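Local coordinates for bumblebee peptidoglycan recognition protein SA (Bombus, PDB 5XZ4), which probably binds bacterial peptidoglycan in innate immunity, with a preference for the Dap-type over the Lys-type, at residues 52-57 with 73-78; 119-124 with 157-162; 126-131 with 141-146. All blocks are in the same frame, centred on the assembly; numbering follows the deposited sequence.

Contact 1: residues 52-57 with 73-78; sequences AQAENI and SFLIGG
A54 and L75 meet methyl to methyl, with no flat group between them; the ring of F74 and the amide of N56 point elsewhere. The F74 ring, on the side away from the helix, meets W88 edge-to-face and packs on V82 and L127. On the helix, the carboxamide of N56 turns back to its own backbone: N56 ND2 donates to A52 O at 2.9 Å, nearly straight at 169° and almost in the amide plane. A52 O also accepts from N56 N at 3.0 Å, from the opposite face of its plane, and is gripped twice; the ND2 bond holds the carboxamide's turn. L75 runs out from the strand with CD1 anti to CA (chi2 173°), bringing L75 CD1 3.7 Å from A54 CB, while I57 CD1 borders the same methyl more loosely at 4.4 Å. Alanine suits the nearest point, since its small side chain lets the backbones come within 7.6 Å between A54 CA and L75 CA. Helix 47-64 packs on one face of the mixed sheet. L75 bonds through its backbone to Y83 of strand 82-84, and on the other face I76 rests on A123 and A124 of helix 118-134.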
ATOM      1  N   ALA A  52      13.044   4.907   7.596  1.00 10.20           N
ATOM      2  CA  ALA A  52      14.160   4.034   7.207  1.00 10.29           C
ATOM      3  C   ALA A  52      13.683   2.811   6.435  1.00  9.72           C
ATOM      4  O   ALA A  52      14.312   2.398   5.446  1.00 10.97           O
ATOM      5  CB  ALA A  52      14.966   3.609   8.427  1.00 11.56           C
ATOM      6  N   GLN A  53      12.573   2.212   6.880  1.00  9.87           N
ATOM      7  CA  GLN A  53      12.058   1.063   6.144  1.00  9.99           C
ATOM      8  C   GLN A  53      11.637   1.434   4.740  1.00  8.76           C
ATOM      9  O   GLN A  53      11.934   0.712   3.787  1.00  9.28           O
ATOM     10  CB  GLN A  53      10.899   0.375   6.870  1.00 12.08           C
ATOM     11  CG  GLN A  53      11.289  -0.619   7.934  1.00 14.44           C
ATOM     12  CD  GLN A  53      11.885  -1.900   7.352  1.00 17.09           C
ATOM     13  OE1 GLN A  53      12.000  -2.075   6.136  1.00 22.67           O
ATOM     14  NE2 GLN A  53      12.217  -2.795   8.214  1.00 17.31           N
ATOM     15  N   ALA A  54      10.886   2.539   4.609  1.00  8.07           N
ATOM     16  CA  ALA A  54      10.451   3.000   3.288  1.00  7.65           C
ATOM     17  C   ALA A  54      11.630   3.234   2.338  1.00  8.08           C
ATOM     18  O   ALA A  54      11.651   2.755   1.213  1.00  7.57           O
ATOM     19  CB  ALA A  54       9.597   4.258   3.447  1.00  7.83           C
ATOM     20  N   GLU A  55      12.643   3.935   2.853  1.00  8.33           N
ATOM     21  CA  GLU A  55      13.844   4.223   2.062  1.00  8.28           C
ATOM     22  C   GLU A  55      14.569   2.926   1.614  1.00  8.10           C
ATOM     23  O   GLU A  55      15.012   2.843   0.467  1.00  8.77           O
ATOM     24  CB  GLU A  55      14.781   5.157   2.865  1.00  8.80           C
ATOM     25  CG  GLU A  55      16.247   5.233   2.396  1.00  9.45           C
ATOM     26  CD  GLU A  55      16.458   5.657   0.947  1.00 11.76           C
ATOM     27  OE1 GLU A  55      15.559   6.318   0.352  1.00 11.44           O
ATOM     28  OE2 GLU A  55      17.549   5.294   0.391  1.00 13.23           O
ATOM     29  N   ASN A  56      14.682   1.951   2.513  1.00  8.04           N
ATOM     30  CA  ASN A  56      15.328   0.689   2.143  1.00  8.05           C
ATOM     31  C   ASN A  56      14.542  -0.231   1.206  1.00  7.82           C
ATOM     32  O   ASN A  56      15.148  -0.888   0.353  1.00  8.66           O
ATOM     33  CB  ASN A  56      15.842   0.026   3.386  1.00  9.32           C
ATOM     34  CG  ASN A  56      17.134   0.696   3.848  1.00 10.28           C
ATOM     35  OD1 ASN A  56      18.215   0.377   3.338  1.00 12.48           O
ATOM     36  ND2 ASN A  56      17.004   1.735   4.669  1.00 10.95           N
ATOM     37  N   ILE A  57      13.209  -0.190   1.285  1.00  7.57           N
ATOM     38  CA  ILE A  57      12.415  -0.890   0.277  1.00  7.09           C
ATOM     39  C   ILE A  57      12.565  -0.201  -1.089  1.00  6.46           C
ATOM     40  O   ILE A  57      12.789  -0.872  -2.112  1.00  7.53           O
ATOM     41  CB  ILE A  57      10.929  -0.960   0.695  1.00  6.81           C
ATOM     42  CG1 ILE A  57      10.789  -1.766   1.997  1.00  7.33           C
ATOM     43  CG2 ILE A  57      10.107  -1.597  -0.429  1.00  7.21           C
ATOM     44  CD1 ILE A  57       9.459  -1.592   2.734  1.00  8.20           C
ATOM     45  N   SER A  73       1.944   1.885  -3.972  1.00  6.16           N
ATOM     46  CA  SER A  73       1.320   3.225  -4.003  1.00  6.14           C
ATOM     47  C   SER A  73       1.519   3.974  -2.681  1.00  5.82           C
ATOM     48  O   SER A  73       1.842   5.169  -2.675  1.00  6.46           O
ATOM     49  CB  SER A  73      -0.179   3.068  -4.300  1.00  7.06           C
ATOM     50  OG  SER A  73      -0.385   2.280  -5.459  1.00  7.20           O
ATOM     51  N   PHE A  74       1.262   3.261  -1.582  1.00  5.73           N
ATOM     52  CA  PHE A  74       1.432   3.778  -0.222  1.00  5.97           C
ATOM     53  C   PHE A  74       1.928   2.660   0.686  1.00  5.80           C
ATOM     54  O   PHE A  74       1.675   1.476   0.414  1.00  6.42           O
ATOM     55  CB  PHE A  74       0.063   4.260   0.350  1.00  6.54           C
ATOM     56  CG  PHE A  74      -0.559   5.405  -0.411  1.00  6.46           C
ATOM     57  CD1 PHE A  74      -0.237   6.719  -0.109  1.00  7.32           C
ATOM     58  CD2 PHE A  74      -1.484   5.175  -1.431  1.00  7.13           C
ATOM     59  CE1 PHE A  74      -0.797   7.774  -0.825  1.00  7.43           C
ATOM     60  CE2 PHE A  74      -2.059   6.243  -2.133  1.00  7.68           C
ATOM     61  CZ  PHE A  74      -1.713   7.533  -1.836  1.00  7.54           C
ATOM     62  N   LEU A  75       2.599   3.069   1.770  1.00  6.19           N
ATOM     63  CA  LEU A  75       2.948   2.141   2.874  1.00  6.10           C
ATOM     64  C   LEU A  75       2.225   2.553   4.127  1.00  5.82           C
ATOM     65  O   LEU A  75       1.941   3.774   4.326  1.00  6.84           O
ATOM     66  CB  LEU A  75       4.459   2.093   3.168  1.00  7.09           C
ATOM     67  CG  LEU A  75       5.397   1.784   2.002  1.00  7.51           C
ATOM     68  CD1 LEU A  75       6.849   1.964   2.472  1.00  9.37           C
ATOM     69  CD2 LEU A  75       5.189   0.392   1.485  1.00 10.43           C
ATOM     70  N   ILE A  76       1.912   1.578   4.973  1.00  6.97           N
ATOM     71  CA  ILE A  76       1.367   1.858   6.320  1.00  7.29           C
ATOM     72  C   ILE A  76       2.434   1.462   7.348  1.00  7.49           C
ATOM     73  O   ILE A  76       2.853   0.305   7.393  1.00  8.34           O
ATOM     74  CB  ILE A  76       0.046   1.080   6.619  1.00  7.84           C
ATOM     75  CG1 ILE A  76      -0.991   1.228   5.483  1.00  8.17           C
ATOM     76  CG2 ILE A  76      -0.515   1.481   8.004  1.00  8.80           C
ATOM     77  CD1 ILE A  76      -1.527   2.634   5.311  1.00  9.74           C
ATOM     78  N   GLY A  77       2.863   2.428   8.159  1.00  7.66           N
ATOM     79  CA  GLY A  77       3.809   2.157   9.239  1.00  8.32           C
ATOM     80  C   GLY A  77       3.163   1.742  10.543  1.00  9.62           C
ATOM     81  O   GLY A  77       2.005   2.103  10.826  1.00 10.40           O
ATOM     82  N   GLY A  78       3.909   1.035  11.391  1.00 10.26           N
ATOM     83  CA  GLY A  78       3.445   0.717  12.746  1.00 10.91           C
ATOM     84  C   GLY A  78       3.386   1.940  13.667  1.00 11.25           C
ATOM     85  O   GLY A  78       2.860   1.851  14.795  1.00 12.39           O
TER

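Contact 2: residues 119-124 with 157-162; sequences KMLNAA and SKLQKQ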
ATOM      1  N   LYS A 119      -3.697   0.595  15.051  1.00 11.85           N
ATOM      2  CA  LYS A 119      -3.345   1.877  14.449  1.00 12.69           C
ATOM      3  C   LYS A 119      -2.991   1.739  12.963  1.00 10.99           C
ATOM      4  O   LYS A 119      -3.259   2.652  12.191  1.00 10.96           O
ATOM      5  CB  LYS A 119      -2.304   2.668  15.244  1.00 15.12           C
ATOM      6  CG  LYS A 119      -0.935   2.055  15.216  1.00 16.59           C
ATOM      7  CD  LYS A 119      -0.058   2.449  16.399  1.00 22.39           C
ATOM      8  CE  LYS A 119      -0.186   3.888  16.875  1.00 25.48           C
ATOM      9  NZ  LYS A 119       0.902   4.277  17.779  1.00 19.12           N
ATOM     10  N   MET A 120      -2.437   0.589  12.555  1.00 10.39           N
ATOM     11  CA  MET A 120      -2.146   0.356  11.130  1.00 10.05           C
ATOM     12  C   MET A 120      -3.438   0.143  10.357  1.00  9.14           C
ATOM     13  O   MET A 120      -3.641   0.755   9.307  1.00  9.21           O
ATOM     14  CB  MET A 120      -1.230  -0.860  10.903  1.00 10.06           C
ATOM     15  CG  MET A 120       0.140  -0.747  11.568  1.00 10.51           C
ATOM     16  SD  MET A 120       1.130  -2.213  11.223  1.00 11.56           S
ATOM     17  CE  MET A 120       1.845  -1.833   9.635  1.00 11.65           C
ATOM     18  N   LEU A 121      -4.323  -0.712  10.875  1.00  9.91           N
ATOM     19  CA  LEU A 121      -5.598  -0.939  10.195  1.00 10.05           C
ATOM     20  C   LEU A 121      -6.429   0.336  10.089  1.00  9.54           C
ATOM     21  O   LEU A 121      -7.024   0.600   9.028  1.00  8.88           O
ATOM     22  CB  LEU A 121      -6.387  -2.008  10.916  1.00 10.75           C
ATOM     23  CG  LEU A 121      -5.903  -3.426  10.655  1.00 13.84           C
ATOM     24  CD1 LEU A 121      -6.434  -4.266  11.799  1.00 16.44           C
ATOM     25  CD2 LEU A 121      -6.377  -3.890   9.265  1.00 15.62           C
ATOM     26  N   ASN A 122      -6.450   1.136  11.152  1.00  9.92           N
ATOM     27  CA  ASN A 122      -7.201   2.382  11.128  1.00 11.46           C
ATOM     28  C   ASN A 122      -6.628   3.374  10.113  1.00 11.47           C
ATOM     29  O   ASN A 122      -7.380   4.032   9.392  1.00 10.93           O
ATOM     30  CB  ASN A 122      -7.294   3.000  12.522  1.00 14.02           C
ATOM     31  CG  ASN A 122      -8.396   4.033  12.618  1.00 19.05           C
ATOM     32  OD1 ASN A 122      -8.176   5.188  12.294  1.00 23.26           O
ATOM     33  ND2 ASN A 122      -9.598   3.616  13.047  1.00 22.58           N
ATOM     34  N   ALA A 123      -5.308   3.479  10.032  1.00 10.66           N
ATOM     35  CA  ALA A 123      -4.687   4.372   9.038  1.00  9.94           C
ATOM     36  C   ALA A 123      -5.040   3.959   7.608  1.00  9.02           C
ATOM     37  O   ALA A 123      -5.394   4.796   6.760  1.00  9.82           O
ATOM     38  CB  ALA A 123      -3.166   4.425   9.219  1.00 11.03           C
ATOM     39  N   ALA A 124      -4.957   2.660   7.328  1.00  9.02           N
ATOM     40  CA  ALA A 124      -5.307   2.178   5.989  1.00  8.60           C
ATOM     41  C   ALA A 124      -6.796   2.388   5.657  1.00  8.29           C
ATOM     42  O   ALA A 124      -7.133   2.818   4.541  1.00  8.66           O
ATOM     43  CB  ALA A 124      -4.955   0.711   5.860  1.00  9.25           C
ATOM     44  N   SER A 157      -1.670 -14.375   6.043  1.00 17.45           N
ATOM     45  CA  SER A 157      -2.955 -14.957   6.420  1.00 18.11           C
ATOM     46  C   SER A 157      -3.709 -14.168   7.488  1.00 15.97           C
ATOM     47  O   SER A 157      -4.931 -14.036   7.411  1.00 18.13           O
ATOM     48  CB  SER A 157      -2.770 -16.409   6.854  1.00 21.24           C
ATOM     49  OG  SER A 157      -2.372 -17.185   5.741  1.00 26.34           O
ATOM     50  N   LYS A 158      -2.982 -13.636   8.472  1.00 16.84           N
ATOM     51  CA  LYS A 158      -3.626 -12.916   9.552  1.00 16.80           C
ATOM     52  C   LYS A 158      -4.211 -11.565   9.100  1.00 15.90           C
ATOM     53  O   LYS A 158      -5.352 -11.255   9.427  1.00 17.13           O
ATOM     54  CB  LYS A 158      -2.689 -12.758  10.750  1.00 18.64           C
ATOM     55  CG  LYS A 158      -3.384 -12.323  12.020  1.00 23.85           C
ATOM     56  CD  LYS A 158      -4.051 -13.477  12.758  1.00 28.03           C
ATOM     57  CE  LYS A 158      -4.708 -12.988  14.040  1.00 31.44           C
ATOM     58  NZ  LYS A 158      -5.665 -13.997  14.557  1.00 31.96           N
ATOM     59  N   LEU A 159      -3.426 -10.790   8.336  1.00 13.76           N
ATOM     60  CA  LEU A 159      -3.900  -9.522   7.791  1.00 13.37           C
ATOM     61  C   LEU A 159      -5.036  -9.762   6.792  1.00 13.05           C
ATOM     62  O   LEU A 159      -5.988  -8.982   6.751  1.00 12.83           O
ATOM     63  CB  LEU A 159      -2.759  -8.721   7.166  1.00 11.91           C
ATOM     64  CG  LEU A 159      -3.100  -7.374   6.528  1.00 11.03           C
ATOM     65  CD1 LEU A 159      -3.931  -6.427   7.386  1.00 10.86           C
ATOM     66  CD2 LEU A 159      -1.781  -6.718   6.174  1.00 11.02           C
ATOM     67  N   GLN A 160      -4.938 -10.832   6.007  1.00 14.43           N
ATOM     68  CA  GLN A 160      -6.027 -11.212   5.101  1.00 15.27           C
ATOM     69  C   GLN A 160      -7.358 -11.391   5.850  1.00 15.89           C
ATOM     70  O   GLN A 160      -8.398 -10.906   5.394  1.00 15.97           O
ATOM     71  CB  GLN A 160      -5.653 -12.451   4.291  1.00 14.82           C
ATOM     72  CG  GLN A 160      -6.744 -12.915   3.319  1.00 15.09           C
ATOM     73  CD  GLN A 160      -6.902 -12.001   2.111  1.00 15.61           C
ATOM     74  OE1 GLN A 160      -6.039 -11.185   1.819  1.00 16.56           O
ATOM     75  NE2 GLN A 160      -8.002 -12.147   1.391  1.00 16.47           N
ATOM     76  N   LYS A 161      -7.321 -12.065   7.000  1.00 16.59           N
ATOM     77  CA  LYS A 161      -8.509 -12.195   7.860  1.00 16.85           C
ATOM     78  C   LYS A 161      -8.988 -10.825   8.364  1.00 14.68           C
ATOM     79  O   LYS A 161     -10.186 -10.535   8.349  1.00 16.58           O
ATOM     80  CB  LYS A 161      -8.246 -13.164   9.030  1.00 20.48           C
ATOM     81  CG  LYS A 161      -8.132 -14.622   8.604  1.00 26.57           C
ATOM     82  CD  LYS A 161      -7.925 -15.587   9.767  1.00 30.03           C
ATOM     83  CE  LYS A 161      -7.920 -17.045   9.304  1.00 32.85           C
ATOM     84  NZ  LYS A 161      -6.705 -17.412   8.513  1.00 35.90           N
ATOM     85  N   GLN A 162      -8.056  -9.956   8.772  1.00 13.93           N
ATOM     86  CA  GLN A 162      -8.414  -8.662   9.338  1.00 13.61           C
ATOM     87  C   GLN A 162      -9.158  -7.741   8.345  1.00 13.11           C
ATOM     88  O   GLN A 162     -10.101  -7.055   8.716  1.00 13.62           O
ATOM     89  CB  GLN A 162      -7.163  -7.953   9.899  1.00 14.21           C
ATOM     90  CG  GLN A 162      -6.543  -8.647  11.119  1.00 15.80           C
ATOM     91  CD  GLN A 162      -5.218  -8.004  11.528  1.00 16.19           C
ATOM     92  OE1 GLN A 162      -4.192  -8.201  10.882  1.00 17.05           O
ATOM     93  NE2 GLN A 162      -5.246  -7.251  12.607  1.00 18.13           N
TER
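Q162 lays its side chain across L121 at about a right angle, touching it at its root and at its amide. Q162 CB lies 4.2 Å from L121 CD2. Beyond CG the chain is extended, and Q162 CD comes within 3.9 Å of L121 CD1. The terminal amide then presents its flat side: L121 CD1 sits above the amide plane at the nitrogen end, 3.3 Å from Q162 NE2. Lying over the face, the methyl need not compete with the N-H groups, and NE2 donates to A116 O just ahead of helix 118-134. Glutamine suits this half-open border, having aliphatic carbons for the leucine and an amide for the backbone carbonyl. The other branch, L121 CD2, meets L159 CD1 at 4.0 Å as the two leucines slide past each other in opposite directions. L159 reaches it because its CG stands anti to the backbone N (chi1 179°). Were L121 replaced by an alanine, L159 CD1 and the amide face of Q162 would probably lose their cover, and a gap is likely to open between the helices. On the sheet side of the junction, F107 of strand 102-107 receives L159 from helix 157-163 and M120 and A124 from helix 118-134.

Contact 3: residues 126-131 with 141-146; sequences ALIHCG and IRVIGA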
ATOM      1  N   ALA A 126      -8.813   4.601   6.951  1.00  8.83           N
ATOM      2  CA  ALA A 126      -9.033   6.060   6.841  1.00  9.66           C
ATOM      3  C   ALA A 126      -8.522   6.566   5.488  1.00  9.93           C
ATOM      4  O   ALA A 126      -9.152   7.424   4.843  1.00 10.67           O
ATOM      5  CB  ALA A 126      -8.385   6.812   8.002  1.00 10.89           C
ATOM      6  N   LEU A 127      -7.400   6.005   5.017  1.00  9.94           N
ATOM      7  CA  LEU A 127      -6.898   6.330   3.688  1.00  9.13           C
ATOM      8  C   LEU A 127      -7.892   5.936   2.576  1.00  9.32           C
ATOM      9  O   LEU A 127      -8.140   6.707   1.641  1.00 10.26           O
ATOM     10  CB  LEU A 127      -5.530   5.632   3.445  1.00  9.46           C
ATOM     11  CG  LEU A 127      -4.806   5.947   2.119  1.00  9.62           C
ATOM     12  CD1 LEU A 127      -4.391   7.415   2.053  1.00  9.73           C
ATOM     13  CD2 LEU A 127      -3.625   4.993   1.862  1.00 10.36           C
ATOM     14  N   ILE A 128      -8.483   4.735   2.686  1.00  9.40           N
ATOM     15  CA  ILE A 128      -9.478   4.279   1.720  1.00 10.31           C
ATOM     16  C   ILE A 128     -10.704   5.206   1.793  1.00 10.67           C
ATOM     17  O   ILE A 128     -11.199   5.653   0.757  1.00 11.28           O
ATOM     18  CB  ILE A 128      -9.833   2.792   1.950  1.00  9.94           C
ATOM     19  CG1 ILE A 128      -8.624   1.904   1.607  1.00 10.82           C
ATOM     20  CG2 ILE A 128     -11.033   2.388   1.104  1.00 10.95           C
ATOM     21  CD1 ILE A 128      -8.716   0.528   2.196  1.00 11.47           C
ATOM     22  N   HIS A 129     -11.181   5.522   3.003  1.00 10.51           N
ATOM     23  CA  HIS A 129     -12.326   6.435   3.143  1.00 12.77           C
ATOM     24  C   HIS A 129     -12.049   7.813   2.575  1.00 14.01           C
ATOM     25  O   HIS A 129     -12.928   8.372   1.923  1.00 14.60           O
ATOM     26  CB  HIS A 129     -12.768   6.492   4.590  1.00 13.06           C
ATOM     27  CG  HIS A 129     -13.593   5.310   4.978  1.00 15.39           C
ATOM     28  ND1 HIS A 129     -14.526   5.354   5.992  1.00 19.80           N
ATOM     29  CD2 HIS A 129     -13.672   4.061   4.445  1.00 17.51           C
ATOM     30  CE1 HIS A 129     -15.097   4.167   6.111  1.00 19.53           C
ATOM     31  NE2 HIS A 129     -14.628   3.381   5.162  1.00 18.32           N
ATOM     32  N   CYS A 130     -10.847   8.343   2.817  1.00 14.93           N
ATOM     33  CA  CYS A 130     -10.386   9.620   2.276  1.00 18.13           C
ATOM     34  C   CYS A 130     -10.444   9.597   0.765  1.00 15.73           C
ATOM     35  O   CYS A 130     -10.994  10.518   0.149  1.00 17.23           O
ATOM     36  CB  CYS A 130      -8.937   9.865   2.727  1.00 21.74           C
ATOM     37  SG  CYS A 130      -8.055  11.226   1.918  1.00 29.77           S
ATOM     38  N   GLY A 131      -9.883   8.540   0.173  1.00 14.55           N
ATOM     39  CA  GLY A 131      -9.819   8.403  -1.270  1.00 15.33           C
ATOM     40  C   GLY A 131     -11.206   8.412  -1.892  1.00 14.31           C
ATOM     41  O   GLY A 131     -11.416   9.064  -2.922  1.00 14.20           O
ATOM     42  N   ILE A 141     -15.585   1.115  -4.519  1.00 15.95           N
ATOM     43  CA  ILE A 141     -14.212   0.553  -4.464  1.00 15.13           C
ATOM     44  C   ILE A 141     -14.205  -0.895  -3.946  1.00 13.19           C
ATOM     45  O   ILE A 141     -14.821  -1.197  -2.936  1.00 14.96           O
ATOM     46  CB  ILE A 141     -13.257   1.471  -3.637  1.00 15.47           C
ATOM     47  CG1 ILE A 141     -11.788   1.044  -3.743  1.00 14.91           C
ATOM     48  CG2 ILE A 141     -13.613   1.511  -2.165  1.00 16.48           C
ATOM     49  CD1 ILE A 141     -11.182   1.394  -5.066  1.00 17.24           C
ATOM     50  N   ARG A 142     -13.465  -1.766  -4.635  1.00 13.01           N
ATOM     51  CA  ARG A 142     -13.307  -3.164  -4.241  1.00 14.28           C
ATOM     52  C   ARG A 142     -11.934  -3.347  -3.590  1.00 11.51           C
ATOM     53  O   ARG A 142     -10.911  -3.139  -4.250  1.00 12.24           O
ATOM     54  CB  ARG A 142     -13.461  -4.081  -5.454  1.00 15.30           C
ATOM     55  CG  ARG A 142     -14.899  -4.107  -5.987  1.00 18.34           C
ATOM     56  CD  ARG A 142     -14.975  -4.742  -7.359  1.00 22.57           C
ATOM     57  NE  ARG A 142     -16.293  -4.588  -7.979  1.00 28.58           N
ATOM     58  CZ  ARG A 142     -16.613  -5.018  -9.197  1.00 30.13           C
ATOM     59  NH1 ARG A 142     -17.840  -4.812  -9.661  1.00 31.87           N
ATOM     60  NH2 ARG A 142     -15.722  -5.656  -9.959  1.00 31.09           N
ATOM     61  N   VAL A 143     -11.921  -3.710  -2.313  1.00 10.14           N
ATOM     62  CA  VAL A 143     -10.662  -3.940  -1.585  1.00 10.30           C
ATOM     63  C   VAL A 143     -10.414  -5.448  -1.606  1.00 10.51           C
ATOM     64  O   VAL A 143     -11.303  -6.235  -1.259  1.00 11.13           O
ATOM     65  CB  VAL A 143     -10.737  -3.417  -0.134  1.00 10.22           C
ATOM     66  CG1 VAL A 143      -9.482  -3.812   0.643  1.00 11.66           C
ATOM     67  CG2 VAL A 143     -10.924  -1.908  -0.114  1.00 11.47           C
ATOM     68  N   ILE A 144      -9.208  -5.843  -2.021  1.00  9.90           N
ATOM     69  CA  ILE A 144      -8.835  -7.278  -2.067  1.00 10.26           C
ATOM     70  C   ILE A 144      -7.420  -7.475  -1.542  1.00  9.78           C
ATOM     71  O   ILE A 144      -6.589  -6.562  -1.654  1.00 10.25           O
ATOM     72  CB  ILE A 144      -8.992  -7.896  -3.477  1.00 11.37           C
ATOM     73  CG1 ILE A 144      -8.198  -7.138  -4.527  1.00 11.97           C
ATOM     74  CG2 ILE A 144     -10.466  -7.983  -3.881  1.00 12.82           C
ATOM     75  CD1 ILE A 144      -8.127  -7.824  -5.876  1.00 14.09           C
ATOM     76  N   GLY A 145      -7.146  -8.653  -0.967  1.00  9.86           N
ATOM     77  CA  GLY A 145      -5.753  -9.015  -0.620  1.00 10.12           C
ATOM     78  C   GLY A 145      -5.043  -9.471  -1.877  1.00 10.22           C
ATOM     79  O   GLY A 145      -5.672 -10.085  -2.755  1.00 10.53           O
ATOM     80  N   ALA A 146      -3.733  -9.217  -1.960  1.00 10.11           N
ATOM     81  CA  ALA A 146      -2.960  -9.649  -3.145  1.00 10.52           C
ATOM     82  C   ALA A 146      -3.123 -11.134  -3.516  1.00 10.50           C
ATOM     83  O   ALA A 146      -3.264 -11.475  -4.708  1.00 11.23           O
ATOM     84  CB  ALA A 146      -1.483  -9.318  -2.955  1.00 10.58           C
TER
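I128 crosses V143 obliquely, and this is the closer half of the contact: I128 CD1 lies 4.0 Å from V143 CG2. CG1 of I128 is anti to its carbonyl carbon (chi1 -68°), and an extended chi2 (162°) then carries CD1 out from helix 118-134 to V143. The second branch does a looser job, with I128 CG2 meeting I141 CG2 at 4.3 Å. One isoleucine therefore spans two strand residues, its long arm on V143 and its short arm on I141. I141 and V143, two apart in the strand, turn the same way toward the helix, and their branched side chains suit both the extended backbone and the apolar interface. All three residues are buried, although I128 CA and I141 CA stay 8.6 Å apart and side chains alone bridge the distance. C130, buried on another side of the helix, is joined to C7 by a disulfide.

The solvent side is different in character. R142, between the two apolar residues, faces outward and makes a weak hydrogen bond to Y33 OH and a long, weak ion pair with the C-terminal carboxylate of P173. H129, next to I128, is exposed as well; its ring meets that of H125, and its NE2 makes a weak hydrogen bond to E168.

Strand 141-145 runs parallel to strand 31-38, and helix 118-134 leads from strand 102-107 across to it. This is a beta-alpha-beta crossover passing over the intervening strand 31-38, within the helix-flanked mixed sheet of the amidase-like peptidoglycan recognition fold.

In the fold
Helix 118-134 ties the three contacts together. Contacts 2 and 3 both use it, two turns apart, through L121 and I128, and their centres are 11 Å apart; along the chain contact 3 is nested inside the loop that contact 2 closes. They also touch directly, Q160 OE1 lying 3.3 Å from G145 CA. Contact 1 precedes both and lies across the chain's centre from contact 3, about 18 Å between centres, yet F74 CG packs on L127 CD2 at 3.8 Å. Contact 2, about 16 Å from contact 1 between centres, meets it where M120 CE lies 3.3 Å from I76 O. A Tris molecule, probably from crystallisation, hydrogen-bonds E55 and N56, which do not themselves touch strand 74-76.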